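Local coordinates for protein beta-ketoacyl synthase (Pseudomonas aeruginosa, PDB 4CW4) that catalyses the condensation of acetyl-CoA with malonyl-ACP to give acetoacetyl-ACP, the primer that starts bacterial fatty acid synthesis, at residues E181-R186 with M194-A199; E323-M328 with C359-A364. All coordinates share one frame; numbering follows the deposited sequence. Where two conformers were deposited one is given.

Interaction 1 of 2, residues E181-R186 with M194-A199; sequences ELYNSR and MSVVAA
Tyr183 lays one face of its ring over Val196, whose CG1 methyl rests on the middle of that flat surface: the carbon sits 4.0 Å from the ring centroid and only 5° off the normal, a CH-pi contact. The next valine of the helix is the bump set into the notch between the two loop side chains. Val197 CG1 meets Leu182 CD1 at 3.8 Å, while Val197 CG2 is shared by Tyr183 CD1 and Leu182 CD1, 4.1 Å from each, its approach to the ring being oblique. Leu182 and Val197 run at about a right angle to each other. No hydrogen bond crosses the contact, which rests on apolar packing and the one CH-pi contact.

Beta-branched valines suit this turn of helix because each presents short, stiff methyls close to the backbone, whereas tyrosine supplies a broad flat surface to rest on them. Its CG stands between the backbone N and the carbonyl carbon (chi1 77°), which carries the ring across toward the valines. Ser185 CB lies against the other face, 3.4 Å above the plane and offset toward the rim, so the ring is sandwiched. The phenol OH shares a hydrogen bond with His188 ND1, just ahead of the helix.

The contact thus packs the loop leading out of strand 169-171 back onto helix 190-204, the helix it enters. Ile596 touches Leu182, Tyr183 and Val196. Helix 263-273 flanks the helix, reaching Val196 through Phe267 and both Ser195 and Ala199 through Ile268, and strand 366-374 meets Ala198.

Interaction 2 of 2, residues E323-M328 with C359-A364; sequences EGYSAM and CGFTLA
At the ketosynthase active site, an edge-to-face aromatic pair joins helix 319-327 to the loop that precedes strand 366-374. Phe361 is the edge and Tyr325 the face: the ring centroids are 5.3 Å apart and the planes stand at 74°. Phe361 CZ makes the approach, 3.7 Å from Tyr325 CD1 and 3.8 Å from Tyr325 CE1, so it comes down over one side of the tyrosine ring, nearer its rim than its centre. Such a T-shaped pair sets the slightly positive hydrogens at a ring edge against the electron-rich face of its partner, a favourable match in a buried setting.

The torsions explain the meeting. Phe361 has CG between its backbone N and carbonyl carbon (chi1 79°), and although its CA-CB bond does not aim at the helix, the end of the ring swings nearer to it. Tyr325, with CG opposite the carbonyl carbon (chi1 -76°), projects its ring from the helix toward the loop. In the conformer described, the branched end of Leu363 brings a methyl, CD1, obliquely to the tyrosine ring, 4.2 Å from Tyr325 CE2.

The Phe361 ring also meets that of His477, a predicted active-site residue, while Tyr325 lies about 5 Å, side chain to side chain, from the inferred active-site Cys286 and packs on Phe260 of the second subunit. With the predicted His439, Cys286 and His477 would form the Cys-His-His centre of KAS I/II-type condensing enzymes, and this aromatic pair stands beside it, close to the dimer interface.

How the interactions relate
Both contacts belong to the ketosynthase fold and are built from apolar groups around a tyrosine, yet they join separate elements and do not touch: their centres are 27 Å apart. Interaction 1 is partly buried, a loop folding back on the helix that follows it, away from the catalytic residues and untouched by the other subunit. The touching residues of interaction 2 are all buried; it bridges segments 31 residues apart and lies beside the active site, with the second subunit at its flank. The chemistry follows the place: methyls set against an aromatic face in interaction 1, mainly ring against ring in interaction 2, with one leucine methyl added. Strand 366-374 is shared ground, backing helix 190-204 and following loop 359-364.

Interaction 1 of 2, residues E181-R186 with M194-A199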
ATOM      1  N   GLU A 181      -4.002  -1.232  26.047  1.00 17.93           N
ATOM      2  CA  GLU A 181      -3.717  -1.032  27.466  1.00 19.53           C
ATOM      3  C   GLU A 181      -2.241  -1.216  27.790  1.00 17.40           C
ATOM      4  O   GLU A 181      -1.796  -0.919  28.904  1.00 18.25           O
ATOM      5  CB  GLU A 181      -4.538  -2.005  28.317  1.00 23.21           C
ATOM      6  CG  GLU A 181      -6.035  -1.824  28.170  1.00 27.08           C
ATOM      7  CD  GLU A 181      -6.831  -2.853  28.961  1.00 31.05           C
ATOM      8  OE1 GLU A 181      -6.227  -3.820  29.492  1.00 32.52           O
ATOM      9  OE2 GLU A 181      -8.065  -2.696  29.042  1.00 32.87           O
ATOM     10  N   LEU A 182      -1.472  -1.699  26.823  1.00 14.78           N
ATOM     11  CA  LEU A 182      -0.094  -2.090  27.107  1.00 15.67           C
ATOM     12  C   LEU A 182       0.949  -1.001  26.914  1.00 15.15           C
ATOM     13  O   LEU A 182       2.128  -1.213  27.254  1.00 16.19           O
ATOM     14  CB  LEU A 182       0.269  -3.289  26.247  1.00 16.16           C
ATOM     15  CG  LEU A 182      -0.601  -4.539  26.411  1.00 18.53           C
ATOM     16  CD1 LEU A 182      -0.151  -5.570  25.404  1.00 18.40           C
ATOM     17  CD2 LEU A 182      -0.521  -5.103  27.812  1.00 19.82           C
ATOM     18  N   TYR A 183       0.534   0.140  26.360  1.00 14.57           N
ATOM     19  CA  TYR A 183       1.442   1.261  26.115  1.00 14.61           C
ATOM     20  C   TYR A 183       0.589   2.506  25.954  1.00 15.11           C
ATOM     21  O   TYR A 183      -0.647   2.417  25.986  1.00 14.80           O
ATOM     22  CB  TYR A 183       2.344   1.015  24.874  1.00 13.49           C
ATOM     23  CG  TYR A 183       1.624   1.220  23.559  1.00 12.94           C
ATOM     24  CD1 TYR A 183       0.785   0.244  23.027  1.00 12.63           C
ATOM     25  CD2 TYR A 183       1.784   2.395  22.847  1.00 13.21           C
ATOM     26  CE1 TYR A 183       0.128   0.452  21.858  1.00 12.64           C
ATOM     27  CE2 TYR A 183       1.119   2.609  21.689  1.00 11.58           C
ATOM     28  CZ  TYR A 183       0.291   1.624  21.194  1.00 11.84           C
ATOM     29  OH  TYR A 183      -0.411   1.818  20.031  1.00 12.75           O
ATOM     30  N   ASN A 184       1.242   3.654  25.760  1.00 16.42           N
ATOM     31  CA  ASN A 184       0.539   4.925  25.586  1.00 17.59           C
ATOM     32  C   ASN A 184      -0.090   5.030  24.197  1.00 16.24           C
ATOM     33  O   ASN A 184       0.492   5.606  23.282  1.00 17.23           O
ATOM     34  CB  ASN A 184       1.492   6.099  25.823  1.00 22.02           C
ATOM     35  CG  ASN A 184       0.841   7.433  25.533  1.00 26.83           C
ATOM     36  OD1 ASN A 184      -0.388   7.568  25.587  1.00 28.22           O
ATOM     37  ND2 ASN A 184       1.657   8.428  25.202  1.00 29.24           N
ATOM     38  N   SER A 185      -1.282   4.463  24.054  1.00 15.49           N
ATOM     39  CA  SER A 185      -1.888   4.229  22.745  1.00 15.68           C
ATOM     40  C   SER A 185      -2.954   5.256  22.371  1.00 16.92           C
ATOM     41  O   SER A 185      -3.699   5.051  21.405  1.00 16.72           O
ATOM     42  CB  SER A 185      -2.537   2.863  22.750  1.00 16.24           C
ATOM     43  OG  SER A 185      -3.518   2.836  23.770  1.00 17.04           O
ATOM     44  N   ARG A 186      -3.030   6.346  23.126  1.00 18.64           N
ATOM     45  CA  ARG A 186      -4.042   7.374  22.877  1.00 21.82           C
ATOM     46  C   ARG A 186      -4.072   7.804  21.404  1.00 20.42           C
ATOM     47  O   ARG A 186      -3.043   8.120  20.802  1.00 21.14           O
ATOM     48  CB  ARG A 186      -3.817   8.584  23.792  1.00 26.73           C
ATOM     49  CG  ARG A 186      -3.995   8.280  25.270  1.00 32.19           C
ATOM     50  CD  ARG A 186      -3.668   9.497  26.137  1.00 36.78           C
ATOM     51  NE  ARG A 186      -3.938   9.263  27.558  1.00 40.08           N
ATOM     52  CZ  ARG A 186      -3.201   8.479  28.343  1.00 42.24           C
ATOM     53  NH1 ARG A 186      -2.149   7.833  27.852  1.00 42.96           N
ATOM     54  NH2 ARG A 186      -3.525   8.332  29.623  1.00 43.17           N
ATOM     55  N   MET A 194      -1.782  -2.853  17.475  1.00 11.39           N
ATOM     56  CA  MET A 194      -1.401  -4.241  17.265  1.00 10.98           C
ATOM     57  C   MET A 194      -0.011  -4.338  16.669  1.00 11.12           C
ATOM     58  O   MET A 194       0.754  -5.213  17.038  1.00 11.68           O
ATOM     59  CB  MET A 194      -2.435  -4.955  16.386  1.00 11.54           C
ATOM     60  CG  MET A 194      -3.729  -5.231  17.145  1.00 13.12           C
ATOM     61  SD  MET A 194      -5.066  -5.963  16.187  1.00 13.52           S
ATOM     62  CE  MET A 194      -4.287  -7.443  15.542  1.00 15.44           C
ATOM     63  N   SER A 195       0.339  -3.404  15.794  1.00 11.45           N
ATOM     64  CA  SER A 195       1.664  -3.422  15.177  1.00 11.22           C
ATOM     65  C   SER A 195       2.737  -3.160  16.219  1.00 10.28           C
ATOM     66  O   SER A 195       3.757  -3.837  16.256  1.00 11.13           O
ATOM     67  CB  SER A 195       1.773  -2.389  14.042  1.00 11.97           C
ATOM     68  OG  SER A 195       3.022  -2.517  13.383  1.00 13.64           O
ATOM     69  N   VAL A 196       2.517  -2.153  17.059  1.00 11.34           N
ATOM     70  CA  VAL A 196       3.489  -1.804  18.095  1.00 11.75           C
ATOM     71  C   VAL A 196       3.691  -2.985  19.056  1.00 11.62           C
ATOM     72  O   VAL A 196       4.817  -3.359  19.385  1.00 11.39           O
ATOM     73  CB  VAL A 196       3.037  -0.520  18.845  1.00 13.49           C
ATOM     74  CG1 VAL A 196       3.813  -0.296  20.143  1.00 14.71           C
ATOM     75  CG2 VAL A 196       3.142   0.693  17.921  1.00 14.93           C
ATOM     76  N   VAL A 197       2.595  -3.587  19.486  1.00 11.45           N
ATOM     77  CA  VAL A 197       2.674  -4.688  20.452  1.00 12.04           C
ATOM     78  C   VAL A 197       3.281  -5.959  19.840  1.00 10.73           C
ATOM     79  O   VAL A 197       4.113  -6.639  20.469  1.00 10.59           O
ATOM     80  CB  VAL A 197       1.290  -4.937  21.091  1.00 13.02           C
ATOM     81  CG1 VAL A 197       1.286  -6.149  21.945  1.00 16.93           C
ATOM     82  CG2 VAL A 197       0.873  -3.700  21.887  1.00 12.91           C
ATOM     83  N   ALA A 198       2.909  -6.261  18.602  1.00  9.81           N
ATOM     84  CA  ALA A 198       3.486  -7.393  17.887  1.00 10.67           C
ATOM     85  C   ALA A 198       4.967  -7.201  17.600  1.00  9.90           C
ATOM     86  O   ALA A 198       5.742  -8.149  17.676  1.00 10.37           O
ATOM     87  CB  ALA A 198       2.726  -7.644  16.595  1.00 11.43           C
ATOM     88  N   ALA A 199       5.360  -5.994  17.214  1.00 10.83           N
ATOM     89  CA  ALA A 199       6.754  -5.763  16.874  1.00 11.94           C
ATOM     90  C   ALA A 199       7.642  -5.995  18.084  1.00 11.83           C
ATOM     91  O   ALA A 199       8.725  -6.566  17.961  1.00 11.97           O
ATOM     92  CB  ALA A 199       6.961  -4.371  16.298  1.00 13.39           C
TER

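Interaction 2 of 2, residues E323-M328 with C359-A364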
ATOM      1  N   GLU A 323     -19.648  -5.585   5.913  1.00 11.45           N
ATOM      2  CA  GLU A 323     -20.638  -5.382   4.864  1.00 12.67           C
ATOM      3  C   GLU A 323     -20.020  -5.334   3.473  1.00 12.71           C
ATOM      4  O   GLU A 323     -20.604  -5.851   2.526  1.00 14.12           O
ATOM      5  CB  GLU A 323     -21.500  -4.148   5.113  1.00 13.28           C
ATOM      6  CG  GLU A 323     -22.628  -4.056   4.085  1.00 14.24           C
ATOM      7  CD  GLU A 323     -23.559  -2.877   4.240  1.00 14.87           C
ATOM      8  OE1 GLU A 323     -23.496  -2.149   5.247  1.00 15.27           O
ATOM      9  OE2 GLU A 323     -24.391  -2.691   3.325  1.00 14.59           O
ATOM     10  N   GLY A 324     -18.847  -4.721   3.353  1.00 12.81           N
ATOM     11  CA  GLY A 324     -18.164  -4.620   2.061  1.00 12.51           C
ATOM     12  C   GLY A 324     -17.816  -5.985   1.468  1.00 11.81           C
ATOM     13  O   GLY A 324     -18.028  -6.240   0.280  1.00 12.86           O
ATOM     14  N   TYR A 325     -17.269  -6.871   2.294  1.00 11.46           N
ATOM     15  CA  TYR A 325     -16.990  -8.224   1.838  1.00 11.92           C
ATOM     16  C   TYR A 325     -18.255  -9.057   1.618  1.00 12.29           C
ATOM     17  O   TYR A 325     -18.331  -9.833   0.673  1.00 13.87           O
ATOM     18  CB  TYR A 325     -16.026  -8.939   2.777  1.00 12.95           C
ATOM     19  CG  TYR A 325     -14.582  -8.510   2.639  1.00 15.20           C
ATOM     20  CD1 TYR A 325     -13.834  -8.873   1.536  1.00 15.67           C
ATOM     21  CD2 TYR A 325     -13.972  -7.751   3.616  1.00 16.34           C
ATOM     22  CE1 TYR A 325     -12.504  -8.493   1.410  1.00 16.07           C
ATOM     23  CE2 TYR A 325     -12.641  -7.378   3.513  1.00 16.93           C
ATOM     24  CZ  TYR A 325     -11.918  -7.739   2.398  1.00 17.04           C
ATOM     25  OH  TYR A 325     -10.605  -7.357   2.265  1.00 19.06           O
ATOM     26  N   SER A 326     -19.241  -8.884   2.491  0.50 12.70           N
ATOM     27  CA  SER A 326     -20.518  -9.564   2.332  0.50 12.73           C
ATOM     28  C   SER A 326     -21.164  -9.183   1.001  0.50 12.58           C
ATOM     29  O   SER A 326     -21.704 -10.032   0.299  0.50 13.28           O
ATOM     30  CB  SER A 326     -21.453  -9.224   3.494  0.50 13.84           C
ATOM     31  OG  SER A 326     -20.940  -9.704   4.721  0.50 15.91           O
ATOM     32  N   ALA A 327     -21.085  -7.904   0.654  1.00 12.49           N
ATOM     33  CA  ALA A 327     -21.709  -7.390  -0.570  1.00 13.93           C
ATOM     34  C   ALA A 327     -21.155  -8.096  -1.814  1.00 15.59           C
ATOM     35  O   ALA A 327     -21.834  -8.186  -2.833  1.00 16.25           O
ATOM     36  CB  ALA A 327     -21.524  -5.876  -0.693  1.00 13.58           C
ATOM     37  N   MET A 328     -19.929  -8.596  -1.716  1.00 17.82           N
ATOM     38  CA  MET A 328     -19.320  -9.432  -2.748  1.00 19.92           C
ATOM     39  C   MET A 328     -19.679 -10.908  -2.647  1.00 20.33           C
ATOM     40  O   MET A 328     -19.284 -11.699  -3.503  1.00 23.22           O
ATOM     41  CB  MET A 328     -17.806  -9.394  -2.620  1.00 20.86           C
ATOM     42  CG  MET A 328     -17.192  -8.040  -2.540  1.00 21.56           C
ATOM     43  SD  MET A 328     -15.409  -8.179  -2.391  1.00 21.96           S
ATOM     44  CE  MET A 328     -14.974  -8.929  -3.961  1.00 23.57           C
ATOM     45  N   CYS A 359     -18.705 -21.968   2.749  1.00 11.64           N
ATOM     46  CA  CYS A 359     -19.564 -20.919   2.206  1.00 11.37           C
ATOM     47  C   CYS A 359     -19.018 -19.504   2.380  1.00 11.85           C
ATOM     48  O   CYS A 359     -19.786 -18.543   2.476  1.00 14.13           O
ATOM     49  CB  CYS A 359     -20.950 -21.027   2.836  1.00 12.92           C
ATOM     50  SG  CYS A 359     -20.976 -20.887   4.652  1.00 14.76           S
ATOM     51  N   GLY A 360     -17.695 -19.363   2.339  1.00 11.13           N
ATOM     52  CA  GLY A 360     -17.071 -18.048   2.372  1.00 11.02           C
ATOM     53  C   GLY A 360     -16.071 -17.929   3.504  1.00 10.44           C
ATOM     54  O   GLY A 360     -16.091 -18.712   4.466  1.00 10.41           O
ATOM     55  N   PHE A 361     -15.196 -16.934   3.397  1.00  9.71           N
ATOM     56  CA  PHE A 361     -14.157 -16.771   4.385  1.00  9.84           C
ATOM     57  C   PHE A 361     -14.663 -16.043   5.630  1.00  9.55           C
ATOM     58  O   PHE A 361     -15.762 -15.473   5.645  1.00 11.17           O
ATOM     59  CB  PHE A 361     -12.858 -16.183   3.772  1.00 10.22           C
ATOM     60  CG  PHE A 361     -12.831 -14.686   3.524  1.00 12.24           C
ATOM     61  CD1 PHE A 361     -12.453 -13.801   4.515  1.00 12.43           C
ATOM     62  CD2 PHE A 361     -13.029 -14.195   2.256  1.00 14.00           C
ATOM     63  CE1 PHE A 361     -12.340 -12.456   4.280  1.00 14.16           C
ATOM     64  CE2 PHE A 361     -12.919 -12.819   2.004  1.00 14.84           C
ATOM     65  CZ  PHE A 361     -12.575 -11.965   3.030  1.00 14.41           C
ATOM     66  N   THR A 362     -13.857 -16.101   6.681  1.00  9.75           N
ATOM     67  CA  THR A 362     -14.112 -15.415   7.930  1.00 11.45           C
ATOM     68  C   THR A 362     -13.055 -14.346   8.144  1.00 10.33           C
ATOM     69  O   THR A 362     -11.860 -14.628   8.126  1.00 10.49           O
ATOM     70  CB  THR A 362     -14.057 -16.422   9.087  1.00 14.04           C
ATOM     71  OG1 THR A 362     -15.173 -17.313   8.979  1.00 16.82           O
ATOM     72  CG2 THR A 362     -14.089 -15.727  10.449  1.00 13.92           C
ATOM     73  N   LEU A 363     -13.510 -13.121   8.363  0.50 10.15           N
ATOM     74  CA  LEU A 363     -12.636 -11.991   8.584  0.50 10.18           C
ATOM     75  C   LEU A 363     -11.958 -12.098   9.953  0.50  9.18           C
ATOM     76  O   LEU A 363     -12.584 -12.503  10.925  0.50  8.63           O
ATOM     77  CB  LEU A 363     -13.483 -10.728   8.508  0.50 12.01           C
ATOM     78  CG  LEU A 363     -12.782  -9.392   8.471  0.50 12.47           C
ATOM     79  CD1 LEU A 363     -11.952  -9.265   7.218  0.50 13.28           C
ATOM     80  CD2 LEU A 363     -13.819  -8.299   8.536  0.50 12.01           C
ATOM     81  N   ALA A 364     -10.685 -11.716  10.029  1.00  8.96           N
ATOM     82  CA  ALA A 364      -9.912 -11.815  11.252  1.00  9.19           C
ATOM     83  C   ALA A 364      -8.933 -10.656  11.392  1.00  8.94           C
ATOM     84  O   ALA A 364      -8.565 -10.005  10.414  1.00  9.79           O
ATOM     85  CB  ALA A 364      -9.154 -13.115  11.287  1.00  9.22           C
TER